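Local atomic coordinates of putative fructose-bisphosphate aldolase (Coccidioides immitis, PDB entry 3PM6), a protein that is a putative class II fructose-bisphosphate aldolase, a zinc-containing enzyme built on a TIM barrel. Residues A[12-17]-A[113-118]. Residues are numbered along the deposited sequence; the frame is centred on the assembly and turned at random.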
loop_
_atom_site.group_PDB
_atom_site.type_symbol
_atom_site.label_atom_id
_atom_site.label_comp_id
_atom_site.label_asym_id
_atom_site.label_seq_id
_atom_site.Cartn_x
_atom_site.Cartn_y
_atom_site.Cartn_z
ATOM N N SER A 12 24.260 12.473 -3.557
ATOM C CA SER A 12 23.171 11.959 -4.388
ATOM C C SER A 12 21.813 11.755 -3.655
ATOM O O SER A 12 20.921 11.067 -4.176
ATOM C CB SER A 12 23.616 10.639 -5.008
ATOM O OG SER A 12 22.565 10.024 -5.734
ATOM N N ASN A 13 21.656 12.337 -2.466
ATOM C CA ASN A 13 20.377 12.255 -1.748
ATOM C C ASN A 13 19.244 13.047 -2.409
ATOM O O ASN A 13 19.412 14.236 -2.699
ATOM C CB ASN A 13 20.505 12.705 -0.298
ATOM C CG ASN A 13 19.241 12.453 0.475
ATOM O OD1 ASN A 13 18.348 13.292 0.477
ATOM N ND2 ASN A 13 19.124 11.268 1.074
ATOM N N ARG A 14 18.100 12.381 -2.607
ATOM C CA ARG A 14 16.948 12.965 -3.317
ATOM C C ARG A 14 16.101 13.971 -2.495
ATOM O O ARG A 14 15.395 14.803 -3.078
ATOM C CB ARG A 14 16.012 11.854 -3.852
ATOM C CG ARG A 14 16.481 11.090 -5.107
ATOM C CD ARG A 14 15.463 9.998 -5.498
ATOM N NE ARG A 14 14.180 10.558 -5.971
ATOM C CZ ARG A 14 12.982 10.308 -5.437
ATOM N NH1 ARG A 14 12.841 9.490 -4.383
ATOM N NH2 ARG A 14 11.908 10.881 -5.949
ATOM N N ALA A 15 16.134 13.869 -1.165
ATOM C CA ALA A 15 15.305 14.734 -0.303
ATOM C C ALA A 15 15.911 16.129 -0.119
ATOM O O ALA A 15 15.200 17.130 -0.136
ATOM C CB ALA A 15 15.066 14.066 1.057
ATOM N N LEU A 16 17.234 16.200 0.034
ATOM C CA LEU A 16 17.920 17.486 0.295
ATOM C C LEU A 16 17.572 18.633 -0.666
ATOM O O LEU A 16 17.257 19.749 -0.217
ATOM C CB LEU A 16 19.446 17.296 0.381
ATOM C CG LEU A 16 19.999 16.406 1.501
ATOM C CD1 LEU A 16 21.502 16.489 1.508
ATOM C CD2 LEU A 16 19.420 16.805 2.870
ATOM N N PRO A 17 17.648 18.397 -1.990
ATOM C CA PRO A 17 17.383 19.538 -2.884
ATOM C C PRO A 17 16.011 20.180 -2.655
ATOM O O PRO A 17 15.875 21.403 -2.781
ATOM C CB PRO A 17 17.460 18.922 -4.290
ATOM C CG PRO A 17 18.267 17.723 -4.148
ATOM C CD PRO A 17 18.047 17.193 -2.748
ATOM N N GLY A 113 14.482 2.602 -0.278
ATOM C CA GLY A 113 13.898 2.685 1.060
ATOM C C GLY A 113 13.696 4.166 1.314
ATOM O O GLY A 113 13.234 4.863 0.431
ATOM N N PHE A 114 14.090 4.654 2.489
ATOM C CA PHE A 114 13.813 6.059 2.879
ATOM C C PHE A 114 14.833 6.991 2.318
ATOM O O PHE A 114 16.014 6.662 2.307
ATOM C CB PHE A 114 13.735 6.227 4.417
ATOM C CG PHE A 114 12.503 5.631 4.995
ATOM C CD1 PHE A 114 11.303 6.325 4.945
ATOM C CD2 PHE A 114 12.509 4.334 5.480
ATOM C CE1 PHE A 114 10.155 5.753 5.433
ATOM C CE2 PHE A 114 11.361 3.757 5.993
ATOM C CZ PHE A 114 10.179 4.464 5.954
ATOM N N ASP A 115 14.387 8.161 1.866
ATOM C CA ASP A 115 15.335 9.211 1.488
ATOM C C ASP A 115 15.812 9.999 2.718
ATOM O O ASP A 115 16.896 10.568 2.710
ATOM C CB ASP A 115 14.685 10.144 0.481
ATOM C CG ASP A 115 14.194 9.406 -0.754
ATOM O OD1 ASP A 115 15.032 8.936 -1.534
ATOM O OD2 ASP A 115 12.974 9.278 -0.943
ATOM N N SER A 116 14.978 10.047 3.765
ATOM C CA SER A 116 15.279 10.827 4.971
ATOM C C SER A 116 14.579 10.243 6.163
ATOM O O SER A 116 13.591 9.531 6.029
ATOM C CB SER A 116 14.903 12.310 4.811
ATOM O OG SER A 116 13.556 12.473 4.422
ATOM N N ILE A 117 15.087 10.517 7.352
ATOM C CA ILE A 117 14.489 9.892 8.530
ATOM C C ILE A 117 14.507 10.946 9.589
ATOM O O ILE A 117 15.474 11.680 9.705
ATOM C CB ILE A 117 15.340 8.676 8.978
ATOM C CG1 ILE A 117 15.289 7.550 7.933
ATOM C CG2 ILE A 117 14.976 8.194 10.419
ATOM C CD1 ILE A 117 16.164 6.293 8.327
ATOM N N MET A 118 13.437 11.035 10.365
ATOM C CA MET A 118 13.470 11.911 11.486
ATOM C C MET A 118 14.017 11.182 12.698
ATOM O O MET A 118 13.352 10.322 13.242
ATOM C CB MET A 118 12.086 12.532 11.793
ATOM C CG MET A 118 12.140 13.458 12.990
ATOM S SD MET A 118 10.501 13.949 13.584
ATOM C CE MET A 118 11.044 15.274 14.710
HETATM O O HOH W 1 17.450 9.741 -1.598
#
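Asn13 sends its side-chain amide across to the backbone of Asp115, just ahead of strand 116-119. With CG anti to the backbone N (chi1 -173°), ND2 donates to Asp115 O at 2.9 Å, nearly straight, the acceptor lying in the amide plane and the hydrogen meeting a lone pair. ND2 also bonds Gly144 O. The other end of the same amide turns back on its own chain, where OD1 accepts from Leu16 N in the carbonyl plane and from Ala15 N, 2.8 Å away and above that plane. This is a capping bond at the turn leading into helix 16-24, which precedes the first barrel strand; the turn packs at the N-terminal end of the strands.

The Arg14 chain bends at chi3 (68°) and brings NH1 to 3.4 Å from Asp115 OD2, a long salt bridge with guanidinium and carboxylate planes 70° apart. Each group has a firmer partner in strand 85-92: NH2 donates to Ile85 O, and OD2 accepts from Leu87 N. To one side of these polar links, Ala15 CB rests 4.0 Å from Asp115 CB and equally near Ser116 OG, which is hydrogen-bonded to His88; the Ser116 side chain is about 13 Å from the zinc ion.

With both ends of its amide engaged, Asn13 has its flip state defined, and one buried side chain ties the start of the helix to the loops entering the fourth and fifth strands. Arg79 forms a weak, long ion pair with Asp115 OD1; with the carboxylate so shared, the skewed Arg14 pair probably contributes modest electrostatic attraction and little directional hydrogen bonding.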